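Local coordinates for protein membrane-bound lytic murein transglycosylase A (Burkholderia pseudomallei, PDB 6QK4) that probably cleaves the beta-1,4 linkage between N-acetylmuramic acid and N-acetylglucosamine in peptidoglycan, forming a 1,6-anhydro bond in the N-acetylmuramic acid residue, at residues T181-G186 with F242-S247; G113-R118 with V175-G180; Y123-W128 with V156-P161; V260-V265 with Q306-A311; G105-L110 with L324-G329. All coordinates share one frame; numbering follows the deposited sequence.

Interaction 1. Residues T181-G186 with F242-S247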
# COMPACT_ATOMS: atom_id res chain seq x y z
N THR A 181 -7.98 21.39 -2.85
CA THR A 181 -6.64 20.98 -3.26
C THR A 181 -6.16 19.80 -2.40
O THR A 181 -6.83 19.39 -1.45
CB THR A 181 -5.68 22.16 -3.15
OG1 THR A 181 -4.48 21.86 -3.87
CG2 THR A 181 -5.32 22.46 -1.73
N VAL A 182 -5.00 19.24 -2.76
CA VAL A 182 -4.45 18.06 -2.08
C VAL A 182 -3.02 18.37 -1.68
O VAL A 182 -2.27 18.96 -2.47
CB VAL A 182 -4.53 16.80 -2.97
CG1 VAL A 182 -3.77 15.63 -2.33
CG2 VAL A 182 -5.95 16.42 -3.18
N MET A 183 -2.65 18.03 -0.46
CA MET A 183 -1.28 18.23 0.00
C MET A 183 -0.65 16.88 0.24
O MET A 183 -1.16 16.10 1.05
CB MET A 183 -1.28 19.05 1.29
CG MET A 183 0.08 19.31 1.78
SD MET A 183 0.11 20.02 3.43
CE MET A 183 1.83 20.00 3.61
N ARG A 184 0.47 16.59 -0.43
CA ARG A 184 1.22 15.37 -0.12
C ARG A 184 2.26 15.66 0.96
O ARG A 184 2.96 16.67 0.92
CB ARG A 184 1.90 14.80 -1.37
CG ARG A 184 0.89 14.61 -2.47
CD ARG A 184 1.02 13.30 -3.26
NE ARG A 184 -0.19 13.00 -4.05
CZ ARG A 184 -0.79 13.85 -4.89
NH1 ARG A 184 -0.30 15.07 -5.10
NH2 ARG A 184 -1.88 13.48 -5.54
N VAL A 185 2.33 14.79 1.96
CA VAL A 185 3.30 14.96 3.03
C VAL A 185 4.20 13.75 3.03
O VAL A 185 3.76 12.64 2.71
CB VAL A 185 2.62 15.13 4.40
CG1 VAL A 185 1.72 16.36 4.42
CG2 VAL A 185 1.85 13.87 4.81
N GLY A 186 5.48 13.97 3.36
CA GLY A 186 6.45 12.90 3.49
C GLY A 186 7.28 13.05 4.76
O GLY A 186 6.98 13.91 5.60
N PHE A 242 6.85 15.95 9.57
CA PHE A 242 6.51 15.86 8.15
C PHE A 242 7.10 17.03 7.37
O PHE A 242 7.37 18.10 7.91
CB PHE A 242 4.99 15.85 7.95
CG PHE A 242 4.33 14.66 8.55
CD1 PHE A 242 4.31 13.45 7.85
CD2 PHE A 242 3.77 14.72 9.81
CE1 PHE A 242 3.71 12.30 8.43
CE2 PHE A 242 3.16 13.59 10.41
CZ PHE A 242 3.13 12.39 9.72
N ARG A 243 7.26 16.80 6.07
CA ARG A 243 7.57 17.83 5.11
C ARG A 243 6.52 17.78 4.01
O ARG A 243 6.01 16.71 3.68
CB ARG A 243 9.01 17.63 4.56
CG ARG A 243 9.13 16.90 3.23
CD ARG A 243 10.61 16.66 2.87
NE ARG A 243 10.79 15.91 1.62
CZ ARG A 243 11.17 14.64 1.55
NH1 ARG A 243 11.40 13.96 2.67
NH2 ARG A 243 11.32 14.04 0.38
N GLU A 244 6.15 18.96 3.49
CA GLU A 244 5.30 19.03 2.30
C GLU A 244 6.11 18.65 1.08
O GLU A 244 7.24 19.12 0.90
CB GLU A 244 4.73 20.43 2.10
CG GLU A 244 3.88 20.55 0.81
CD GLU A 244 2.88 21.70 0.84
OE1 GLU A 244 3.07 22.66 1.61
OE2 GLU A 244 1.88 21.65 0.09
N MET A 245 5.49 17.82 0.22
CA MET A 245 6.07 17.26 -0.98
C MET A 245 5.73 18.10 -2.20
O MET A 245 4.69 18.79 -2.23
CB MET A 245 5.57 15.82 -1.17
CG MET A 245 5.97 14.84 -0.07
SD MET A 245 7.77 14.80 0.23
CE MET A 245 8.30 13.69 -1.11
N PRO A 246 6.59 18.07 -3.21
CA PRO A 246 6.36 18.85 -4.43
C PRO A 246 5.08 18.44 -5.14
O PRO A 246 4.81 17.25 -5.35
CB PRO A 246 7.59 18.55 -5.28
CG PRO A 246 8.64 18.14 -4.30
CD PRO A 246 7.92 17.42 -3.21
N SER A 247 4.29 19.44 -5.54
CA SER A 247 3.04 19.22 -6.25
C SER A 247 3.28 18.66 -7.65
O SER A 247 2.69 17.63 -8.01
CB SER A 247 2.26 20.53 -6.34
OG SER A 247 2.45 21.30 -5.16
O HOH W 1 1.79 18.64 -2.03

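Interaction 2. Residues G113-R118 with V175-G180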
# COMPACT_ATOMS: atom_id res chain seq x y z
N GLY A 113 -8.08 17.69 5.81
CA GLY A 113 -7.57 18.77 6.61
C GLY A 113 -7.83 20.14 6.01
O GLY A 113 -8.59 20.30 5.04
N SER A 114 -7.20 21.14 6.63
CA SER A 114 -7.28 22.53 6.24
C SER A 114 -5.93 23.15 6.55
O SER A 114 -5.27 22.76 7.51
CB SER A 114 -8.38 23.28 7.02
OG SER A 114 -8.40 24.67 6.66
N ARG A 115 -5.57 24.20 5.80
CA ARG A 115 -4.37 24.96 6.12
C ARG A 115 -4.54 25.85 7.35
O ARG A 115 -3.53 26.32 7.92
CB ARG A 115 -3.93 25.78 4.91
CG ARG A 115 -3.63 24.95 3.63
CD ARG A 115 -3.14 25.83 2.47
NE ARG A 115 -2.71 25.00 1.34
CZ ARG A 115 -1.48 24.50 1.20
NH1 ARG A 115 -0.54 24.75 2.09
NH2 ARG A 115 -1.20 23.73 0.17
N VAL A 116 -5.76 26.09 7.81
CA VAL A 116 -5.94 26.85 9.03
C VAL A 116 -6.77 26.01 9.99
O VAL A 116 -7.56 25.15 9.57
CB VAL A 116 -6.60 28.23 8.79
CG1 VAL A 116 -5.93 28.92 7.64
CG2 VAL A 116 -8.08 28.08 8.56
N ARG A 117 -6.56 26.23 11.28
CA ARG A 117 -7.37 25.55 12.29
C ARG A 117 -8.79 26.10 12.27
O ARG A 117 -8.99 27.31 12.40
CB ARG A 117 -6.73 25.70 13.65
CG ARG A 117 -7.58 25.05 14.73
CD ARG A 117 -6.94 25.00 16.09
NE ARG A 117 -7.13 26.26 16.79
CZ ARG A 117 -8.15 26.55 17.61
NH1 ARG A 117 -9.10 25.65 17.86
NH2 ARG A 117 -8.22 27.75 18.20
N ARG A 118 -9.80 25.23 12.09
CA ARG A 118 -11.16 25.69 11.87
C ARG A 118 -12.08 24.49 11.83
O ARG A 118 -11.68 23.42 11.39
CB ARG A 118 -11.29 26.46 10.54
CG ARG A 118 -11.15 25.54 9.32
CD ARG A 118 -11.69 26.08 8.01
NE ARG A 118 -10.81 27.10 7.47
CZ ARG A 118 -10.74 27.44 6.19
NH1 ARG A 118 -11.52 26.84 5.29
NH2 ARG A 118 -9.90 28.39 5.81
N VAL A 175 -3.21 14.61 2.14
CA VAL A 175 -4.23 15.32 2.91
C VAL A 175 -5.15 16.05 1.93
O VAL A 175 -4.69 16.93 1.18
CB VAL A 175 -3.60 16.31 3.91
CG1 VAL A 175 -4.71 16.96 4.75
CG2 VAL A 175 -2.61 15.57 4.82
N VAL A 176 -6.41 15.66 1.90
CA VAL A 176 -7.40 16.35 1.08
C VAL A 176 -7.83 17.59 1.86
O VAL A 176 -8.36 17.46 2.96
CB VAL A 176 -8.60 15.44 0.79
CG1 VAL A 176 -9.67 16.23 0.08
CG2 VAL A 176 -8.15 14.24 -0.03
N LEU A 177 -7.54 18.77 1.31
CA LEU A 177 -7.79 20.03 2.03
C LEU A 177 -9.15 20.61 1.68
O LEU A 177 -9.68 20.39 0.58
CB LEU A 177 -6.73 21.08 1.73
CG LEU A 177 -5.29 20.72 2.10
CD1 LEU A 177 -4.33 21.75 1.51
CD2 LEU A 177 -5.14 20.65 3.61
N ASP A 178 -9.68 21.43 2.60
CA ASP A 178 -11.03 21.97 2.42
C ASP A 178 -11.08 23.01 1.32
O ASP A 178 -12.17 23.37 0.88
CB ASP A 178 -11.58 22.54 3.73
CG ASP A 178 -10.79 23.75 4.23
OD1 ASP A 178 -9.68 24.03 3.73
OD2 ASP A 178 -11.29 24.42 5.15
N ASP A 179 -9.91 23.53 0.91
CA ASP A 179 -9.64 24.15 -0.39
C ASP A 179 -10.43 23.54 -1.53
O ASP A 179 -11.13 24.24 -2.27
CB ASP A 179 -8.17 23.95 -0.77
CG ASP A 179 -7.32 25.12 -0.45
OD1 ASP A 179 -6.21 25.21 -1.00
OD2 ASP A 179 -7.76 25.95 0.35
N GLY A 180 -10.29 22.23 -1.67
CA GLY A 180 -10.42 21.56 -2.94
C GLY A 180 -9.09 21.19 -3.56
O GLY A 180 -9.07 20.75 -4.71
O HOH W 2 -7.37 24.78 3.54

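Interaction 3. Residues Y123-W128 with V156-P161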
# COMPACT_ATOMS: atom_id res chain seq x y z
N TYR A 123 -6.44 19.12 14.69
CA TYR A 123 -5.32 18.30 15.13
C TYR A 123 -4.17 18.50 14.16
O TYR A 123 -4.29 18.13 13.00
CB TYR A 123 -5.72 16.82 15.16
CG TYR A 123 -6.97 16.63 15.97
CD1 TYR A 123 -6.90 16.53 17.34
CD2 TYR A 123 -8.22 16.57 15.36
CE1 TYR A 123 -8.04 16.36 18.09
CE2 TYR A 123 -9.39 16.44 16.13
CZ TYR A 123 -9.27 16.31 17.47
OH TYR A 123 -10.42 16.14 18.23
N ALA A 124 -3.05 19.04 14.63
CA ALA A 124 -1.99 19.47 13.71
C ALA A 124 -1.05 18.34 13.32
O ALA A 124 -0.72 17.49 14.15
CB ALA A 124 -1.14 20.57 14.35
N LEU A 125 -0.60 18.36 12.07
CA LEU A 125 0.67 17.74 11.68
C LEU A 125 1.77 18.80 11.78
O LEU A 125 1.55 19.97 11.44
CB LEU A 125 0.58 17.18 10.25
CG LEU A 125 -0.64 16.30 9.95
CD1 LEU A 125 -0.57 15.76 8.47
CD2 LEU A 125 -0.72 15.17 10.96
N TYR A 126 2.97 18.40 12.19
CA TYR A 126 4.05 19.36 12.45
C TYR A 126 5.26 19.15 11.55
O TYR A 126 5.65 18.01 11.27
CB TYR A 126 4.53 19.24 13.88
CG TYR A 126 3.48 19.59 14.87
CD1 TYR A 126 3.33 20.91 15.32
CD2 TYR A 126 2.65 18.61 15.39
CE1 TYR A 126 2.38 21.24 16.25
CE2 TYR A 126 1.69 18.95 16.31
CZ TYR A 126 1.56 20.26 16.72
OH TYR A 126 0.57 20.56 17.64
N ARG A 127 5.85 20.26 11.07
CA ARG A 127 7.17 20.21 10.47
C ARG A 127 8.23 20.03 11.55
O ARG A 127 7.97 20.18 12.75
CB ARG A 127 7.51 21.50 9.72
CG ARG A 127 6.51 21.92 8.71
CD ARG A 127 6.91 23.27 8.08
NE ARG A 127 5.82 24.24 8.19
CZ ARG A 127 5.07 24.66 7.16
NH1 ARG A 127 5.29 24.20 5.93
NH2 ARG A 127 4.10 25.54 7.38
N TRP A 128 9.46 19.72 11.11
CA TRP A 128 10.56 19.72 12.06
C TRP A 128 10.65 21.11 12.72
O TRP A 128 10.58 22.13 12.02
CB TRP A 128 11.87 19.34 11.36
CG TRP A 128 13.03 19.25 12.31
CD1 TRP A 128 13.91 20.26 12.62
CD2 TRP A 128 13.44 18.11 13.08
NE1 TRP A 128 14.84 19.81 13.52
CE2 TRP A 128 14.57 18.50 13.83
CE3 TRP A 128 12.96 16.80 13.20
CZ2 TRP A 128 15.24 17.63 14.68
CZ3 TRP A 128 13.63 15.93 14.06
CH2 TRP A 128 14.76 16.36 14.80
N VAL A 156 -0.27 21.63 8.73
CA VAL A 156 -1.66 21.56 8.27
C VAL A 156 -2.47 20.98 9.43
O VAL A 156 -1.91 20.37 10.36
CB VAL A 156 -1.73 20.67 6.99
CG1 VAL A 156 -1.34 19.22 7.31
CG2 VAL A 156 -3.08 20.72 6.35
N TRP A 157 -3.79 21.16 9.38
CA TRP A 157 -4.68 20.71 10.45
C TRP A 157 -5.65 19.65 9.95
O TRP A 157 -6.37 19.88 8.98
CB TRP A 157 -5.45 21.90 11.04
CG TRP A 157 -4.55 22.95 11.58
CD1 TRP A 157 -3.90 23.95 10.87
CD2 TRP A 157 -4.17 23.11 12.93
NE1 TRP A 157 -3.14 24.72 11.73
CE2 TRP A 157 -3.30 24.22 13.01
CE3 TRP A 157 -4.49 22.41 14.11
CZ2 TRP A 157 -2.75 24.65 14.21
CZ3 TRP A 157 -3.95 22.84 15.30
CH2 TRP A 157 -3.08 23.95 15.35
N VAL A 158 -5.72 18.49 10.62
CA VAL A 158 -6.58 17.43 10.12
C VAL A 158 -7.74 17.14 11.09
O VAL A 158 -7.88 17.75 12.16
CB VAL A 158 -5.75 16.15 9.79
CG1 VAL A 158 -4.67 16.45 8.78
CG2 VAL A 158 -5.10 15.52 11.09
N ASP A 159 -8.58 16.19 10.65
CA ASP A 159 -9.93 15.83 11.07
C ASP A 159 -9.97 14.98 12.32
O ASP A 159 -10.98 14.95 13.03
CB ASP A 159 -10.51 14.94 9.94
CG ASP A 159 -11.81 15.39 9.52
OD1 ASP A 159 -12.25 16.40 10.10
OD2 ASP A 159 -12.40 14.73 8.67
N ASP A 160 -8.90 14.22 12.56
CA ASP A 160 -8.99 13.10 13.46
C ASP A 160 -7.61 12.85 14.06
O ASP A 160 -6.62 12.79 13.30
CB ASP A 160 -9.47 11.87 12.69
CG ASP A 160 -9.77 10.71 13.58
OD1 ASP A 160 -8.82 10.15 14.15
OD2 ASP A 160 -10.97 10.39 13.74
N PRO A 161 -7.50 12.68 15.38
CA PRO A 161 -6.16 12.54 15.99
C PRO A 161 -5.65 11.11 15.83
O PRO A 161 -4.43 10.90 15.80
CB PRO A 161 -6.40 12.91 17.47
CG PRO A 161 -7.83 12.56 17.71
CD PRO A 161 -8.56 12.84 16.38

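Interaction 4. Residues V260-V265 with Q306-A311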
# COMPACT_ATOMS: atom_id res chain seq x y z
N VAL A 260 2.28 8.19 -6.88
CA VAL A 260 3.20 7.77 -7.94
C VAL A 260 4.25 6.87 -7.33
O VAL A 260 4.84 7.21 -6.29
CB VAL A 260 3.87 8.98 -8.63
CG1 VAL A 260 4.96 8.53 -9.60
CG2 VAL A 260 2.85 9.77 -9.40
N GLY A 261 4.50 5.73 -7.97
CA GLY A 261 5.46 4.77 -7.51
C GLY A 261 6.76 4.85 -8.29
O GLY A 261 7.01 5.79 -9.05
N ALA A 262 7.58 3.80 -8.15
CA ALA A 262 8.94 3.83 -8.69
C ALA A 262 8.95 3.77 -10.22
O ALA A 262 9.93 4.19 -10.88
CB ALA A 262 9.75 2.66 -8.13
N LEU A 263 7.90 3.20 -10.81
CA LEU A 263 7.79 3.18 -12.26
C LEU A 263 7.47 4.58 -12.81
O LEU A 263 7.71 4.85 -14.00
CB LEU A 263 6.75 2.11 -12.68
CG LEU A 263 6.45 2.01 -14.22
CD1 LEU A 263 7.70 1.60 -15.07
CD2 LEU A 263 5.32 0.96 -14.48
N GLY A 264 7.08 5.51 -11.98
CA GLY A 264 6.76 6.84 -12.43
C GLY A 264 5.32 7.07 -12.76
O GLY A 264 5.01 8.16 -13.28
N VAL A 265 4.43 6.12 -12.45
CA VAL A 265 3.03 6.25 -12.81
C VAL A 265 2.20 6.11 -11.54
O VAL A 265 2.61 5.42 -10.61
CB VAL A 265 2.61 5.21 -13.88
CG1 VAL A 265 3.42 5.46 -15.12
CG2 VAL A 265 2.80 3.76 -13.40
N GLN A 306 4.89 -2.15 -10.32
CA GLN A 306 4.95 -0.74 -10.60
C GLN A 306 5.56 -0.01 -9.44
O GLN A 306 5.52 1.24 -9.43
CB GLN A 306 3.57 -0.15 -10.94
CG GLN A 306 2.97 -0.87 -12.23
CD GLN A 306 1.61 -0.32 -12.66
OE1 GLN A 306 0.73 -0.03 -11.83
NE2 GLN A 306 1.37 -0.34 -13.97
N ASP A 307 6.16 -0.73 -8.49
CA ASP A 307 6.74 -0.02 -7.34
C ASP A 307 7.82 -0.91 -6.76
O ASP A 307 7.95 -2.07 -7.11
CB ASP A 307 5.64 0.33 -6.29
CG ASP A 307 6.00 1.60 -5.42
OD1 ASP A 307 7.08 2.21 -5.62
OD2 ASP A 307 5.16 1.93 -4.52
N VAL A 308 8.62 -0.34 -5.84
CA VAL A 308 9.61 -1.10 -5.09
C VAL A 308 9.49 -0.66 -3.63
O VAL A 308 8.81 0.32 -3.32
CB VAL A 308 11.06 -0.84 -5.61
CG1 VAL A 308 11.17 -1.10 -7.13
CG2 VAL A 308 11.50 0.56 -5.27
N GLY A 309 10.17 -1.38 -2.73
CA GLY A 309 10.15 -1.00 -1.33
C GLY A 309 11.34 -1.52 -0.58
O GLY A 309 11.90 -2.57 -0.90
N THR A 310 11.74 -0.78 0.48
CA THR A 310 12.96 -1.18 1.15
C THR A 310 12.82 -2.52 1.86
O THR A 310 13.81 -3.25 1.98
CB THR A 310 13.39 -0.08 2.13
OG1 THR A 310 12.33 0.09 3.07
CG2 THR A 310 13.54 1.21 1.43
N ALA A 311 11.60 -2.93 2.24
CA ALA A 311 11.42 -4.23 2.85
C ALA A 311 11.15 -5.36 1.85
O ALA A 311 11.06 -6.53 2.27
CB ALA A 311 10.26 -4.17 3.81
O HOH W 3 4.73 3.74 -10.43

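Interaction 5. Residues G105-L110 with L324-G329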
# COMPACT_ATOMS: atom_id res chain seq x y z
N GLY A 105 1.15 -6.22 2.41
CA GLY A 105 0.31 -5.18 1.83
C GLY A 105 0.70 -3.77 2.26
O GLY A 105 1.35 -3.58 3.29
N TYR A 106 0.38 -2.79 1.40
CA TYR A 106 0.60 -1.39 1.77
C TYR A 106 -0.55 -0.55 1.23
O TYR A 106 -1.43 -1.04 0.50
CB TYR A 106 1.94 -0.86 1.28
CG TYR A 106 2.20 -0.68 -0.21
CD1 TYR A 106 2.19 -1.76 -1.11
CD2 TYR A 106 2.53 0.60 -0.71
CE1 TYR A 106 2.52 -1.53 -2.45
CE2 TYR A 106 2.89 0.81 -2.02
CZ TYR A 106 2.85 -0.27 -2.89
OH TYR A 106 3.22 -0.03 -4.19
N TYR A 107 -0.58 0.71 1.67
CA TYR A 107 -1.68 1.61 1.33
C TYR A 107 -1.15 3.03 1.38
O TYR A 107 -0.00 3.28 1.79
CB TYR A 107 -2.87 1.46 2.31
CG TYR A 107 -2.66 2.12 3.65
CD1 TYR A 107 -1.72 1.65 4.54
CD2 TYR A 107 -3.47 3.19 4.03
CE1 TYR A 107 -1.58 2.23 5.81
CE2 TYR A 107 -3.34 3.78 5.29
CZ TYR A 107 -2.39 3.30 6.16
OH TYR A 107 -2.29 3.86 7.40
N GLU A 108 -2.00 3.95 0.93
CA GLU A 108 -1.66 5.37 1.06
C GLU A 108 -2.63 6.04 2.02
O GLU A 108 -3.83 6.05 1.76
CB GLU A 108 -1.73 6.02 -0.31
CG GLU A 108 -1.56 7.53 -0.20
CD GLU A 108 -0.12 7.96 -0.27
OE1 GLU A 108 0.76 7.16 0.18
OE2 GLU A 108 0.13 9.09 -0.77
N PRO A 109 -2.18 6.56 3.18
CA PRO A 109 -3.11 7.22 4.08
C PRO A 109 -3.78 8.40 3.39
O PRO A 109 -3.15 9.10 2.60
CB PRO A 109 -2.21 7.70 5.23
CG PRO A 109 -1.02 6.80 5.25
CD PRO A 109 -0.80 6.48 3.72
N LEU A 110 -5.07 8.59 3.68
CA LEU A 110 -5.79 9.72 3.09
C LEU A 110 -6.51 10.41 4.23
O LEU A 110 -7.40 9.83 4.86
CB LEU A 110 -6.76 9.26 2.00
CG LEU A 110 -7.60 10.44 1.49
CD1 LEU A 110 -7.51 10.57 0.00
CD2 LEU A 110 -9.02 10.19 1.92
N LEU A 324 -6.24 3.69 -1.17
CA LEU A 324 -6.20 4.89 -0.33
C LEU A 324 -7.16 4.76 0.84
O LEU A 324 -8.29 4.28 0.69
CB LEU A 324 -6.60 6.16 -1.08
CG LEU A 324 -5.87 6.55 -2.36
CD1 LEU A 324 -6.32 7.94 -2.81
CD2 LEU A 324 -4.42 6.55 -2.14
N GLY A 325 -6.74 5.25 2.00
CA GLY A 325 -7.65 5.38 3.12
C GLY A 325 -7.57 4.24 4.13
O GLY A 325 -6.81 3.28 3.98
N ASP A 326 -8.39 4.36 5.19
CA ASP A 326 -8.17 3.50 6.34
C ASP A 326 -8.69 2.10 6.18
O ASP A 326 -8.14 1.18 6.80
CB ASP A 326 -8.73 4.16 7.61
CG ASP A 326 -7.81 5.25 8.09
OD1 ASP A 326 -6.61 5.18 7.68
OD2 ASP A 326 -8.26 6.18 8.80
N ASP A 327 -9.70 1.86 5.36
CA ASP A 327 -10.08 0.47 5.13
C ASP A 327 -8.97 -0.26 4.36
O ASP A 327 -8.61 -1.41 4.68
CB ASP A 327 -11.41 0.44 4.39
CG ASP A 327 -11.88 -0.99 4.06
OD1 ASP A 327 -11.95 -1.87 4.95
OD2 ASP A 327 -12.19 -1.22 2.89
N ALA A 328 -8.40 0.41 3.35
CA ALA A 328 -7.23 -0.15 2.64
C ALA A 328 -6.08 -0.38 3.61
O ALA A 328 -5.43 -1.43 3.58
CB ALA A 328 -6.79 0.80 1.49
N GLY A 329 -5.86 0.56 4.54
CA GLY A 329 -4.78 0.36 5.50
C GLY A 329 -5.00 -0.80 6.48
O GLY A 329 -4.03 -1.42 6.95
O HOH W 4 -3.82 5.80 7.93
O HOH W 5 -6.06 6.89 5.77
O HOH W 6 -6.78 8.38 7.94

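Interaction 1. Residues T181-G186 with F242-S247
M183 lays the end of its side chain across E244, beside the antiparallel pairing of strand 182-186 with strand 242-244 in the MltA-specific insert. The extended methionine, its CG anti to the backbone N (chi1 -178°), meets the glutamate at about a right angle, and CE closes to 3.3 Å from E244 CB. M183 also touches L155 and V156 of strand 154-158 and L177; the glutamate stem covers one side of a buried methionine while its carboxylate reaches a weak, long ion pair with R115.

R184 takes part mainly through its backbone, though its CB also rests 3.8 Å from M245 CB. Its carbonyl O accepts M245 N at 2.9 Å, with the donor tilted out of the carbonyl plane, and a bound water carries the pairing one step further by accepting from R184 N and donating to M245 O. V185 sits opposite E244 as a non-hydrogen-bonded pair. Its CG2 touches F242 CD1 at 3.9 Å, and both side chains also lean on L167 of helix 161-170; here the strands cover an apolar interior.

G186 closes the register in a hydrogen-bonded pair with R243: G186 N donates to R243 O at 2.8 Å and R243 N donates back to G186 O, this second donor standing above the carbonyl plane. Having no side chain, the glycine lets M245 fold over it. The methionine bends at both chi2 and chi3, which brings SD to 4.0 Å from G186 CA. G186 O lies at the edge of the F242 ring, 3.5 Å from F242 CD1.

Interaction 2. Residues G113-R118 with V175-G180
G113 and L177 face each other in a parallel bridge, fastened on one side by G113 N donating to V176 O at 2.9 Å. The return bond, D178 N to G113 O, is bent and weak, and L177 CA adds a CA-H...O contact to that same oxygen at 3.1 Å. The two leucine methyls divide the neighbouring chain between them: CD2 packs on the G113 carbonyl carbon, and CD1 meets R115 NE at 3.6 Å, where the two side chains cross at about a right angle.

Beyond the strand ends the contact becomes ionic. R118 and D178 approach from opposite directions and form a salt bridge through NH1 and OD2, although the modelled separation is too short to be trusted. The aspartate owes its place to CG lying between the backbone N and the carbonyl carbon (chi1 65°). S114 OG stands over the rim of one face of the R118 guanidinium, and is oriented by a 3.1 Å bond to V116 O, in the carbonyl plane and on a lone pair.

Y121 touches both S114 and D178. In the insert domain strand 101-114 also pairs with strand 154-158 through S114 and W157, while V175 passes the hydrogen bonding on to M183 of strand 182-190.

Interaction 3. Residues Y123-W128 with V156-P161
The Y123 ring carries P161 on one face, with the proline CD 3.7 Å from the ring centroid and only 11° off the normal, a CH-pi contact centred on the ring. V158 O lies at the edge of the same ring, 3.4 Å from CD2. W157 offers a second example: A124 CB rests over its six-membered ring, 3.9 Å from the centroid, while Y123 N lies in plane at the indole edge. The A124 methyl also meets a face of the Y126 ring, toward the rim.

Between these flat groups runs an antiparallel pair. V158 N donates to Y123 O at 2.8 Å, almost straight, and Y123 N returns a longer bond to V158 O; L125 N then binds V156 O. On the face carrying L125, its CD1 lies beside V156 CG1 at 3.7 Å, the two side chains pointing the same way. A164 and L167 of helix 161-170 cover L125.

At the turn D160 N is buried without a partner, whereas D160 OD1 caps E163 N. Thus a strand leads through an N-cap into a helix, with Y123 packed on P161, its first residue, in the MltA-specific insert, probably a beta barrel as in related MltA enzymes.

Interaction 4. Residues V260-V265 with Q306-A311
D307 OD1 is where this contact is tight: A262 N donates to it at 3.0 Å, coming from above the carboxylate plane, and G261 CA lies 3.6 Å from the same oxygen. The aspartate reaches the turn because its CG is anti to the backbone N (chi1 -153°). V308 N adds a weak bond to OD1, while OD2 is bound by Y106 OH, so both ends of the carboxylate are tied.

The turn itself is a type I beta turn from G261 to G264, closed by G264 N to G261 O at 2.9 Å. It sits against Q306 and D307 of strand 298-307, which pairs with strand 272-274 in the 3D domain, a member of the double-psi beta-barrel clan. L263 packs its CD2 on Q306 CG at 3.7 Å; beyond that point the glutamine amide is held elsewhere, by S272, N51 and A47 O.

Looser is the side where L263 N makes only a weak 3.4 Å bond to Q306 O. There a water supplements the carbonyl, donating to Q306 O and, at 2.7 Å, to V265 O, thereby bridging the two segments. A262 is exposed at the other flank, and its CB touches V308 CG2 at a relaxed 4.0 Å.

Interaction 5. Residues G105-L110 with L324-G329
L324 lies beside E108 in a parallel bridge, with CD2 tucked against E108 CB at 3.3 Å and both side chains pointing the same way. Its other methyl, CD1, meets L110 CD1 at 4.0 Å. G325 follows and donates its N to E108 O at 3.0 Å, the one direct hydrogen bond between the segments; its positive phi of 98° turns the chain out of the strand and into the N-cap position of helix 326-334.

This strand-turn-helix unit belongs to the 3D domain, a double-psi barrel relative, and docks on strand 101-114, which lies in the MltA-specific insert. D326, in the first turn of the helix, reaches back through water: one molecule links its OD1 to Y107 OH, another accepts from L110 N and probably donates to OD1. K219 forms a salt bridge with OD2, the other oxygen.

A328 CB touches Y107 CB at 4.1 Å. G329 then places its CA 3.3 Å from the Y107 ring centroid and 12° off the normal, a CH-pi contact possible because glycine has no CB in the way. P109 CD sits on the opposite face of that ring, toward the rim, and the water shared with D326 lies in plane at its edge.

Interactions 1, 2 and 3 form one cluster in the insert domain, their centres 10 to 13 Å apart. M183 O accepts from V175 N at 2.8 Å between interactions 1 and 2, F242 N donates to Y126 O at 2.9 Å between 1 and 3, and S114 N to W157 O at 2.8 Å between 2 and 3. Strand 101-114 then carries interaction 2 on to interaction 5, centres 20 Å apart, where the insert meets the 3D domain. Interaction 4 touches interaction 5 at D307 OD2 and Y106 OH, 2.8 Å apart. Related MltA enzymes place the active-site cleft between these two domains, and interactions 4 and 5, at and beside that junction, are consistent with one here.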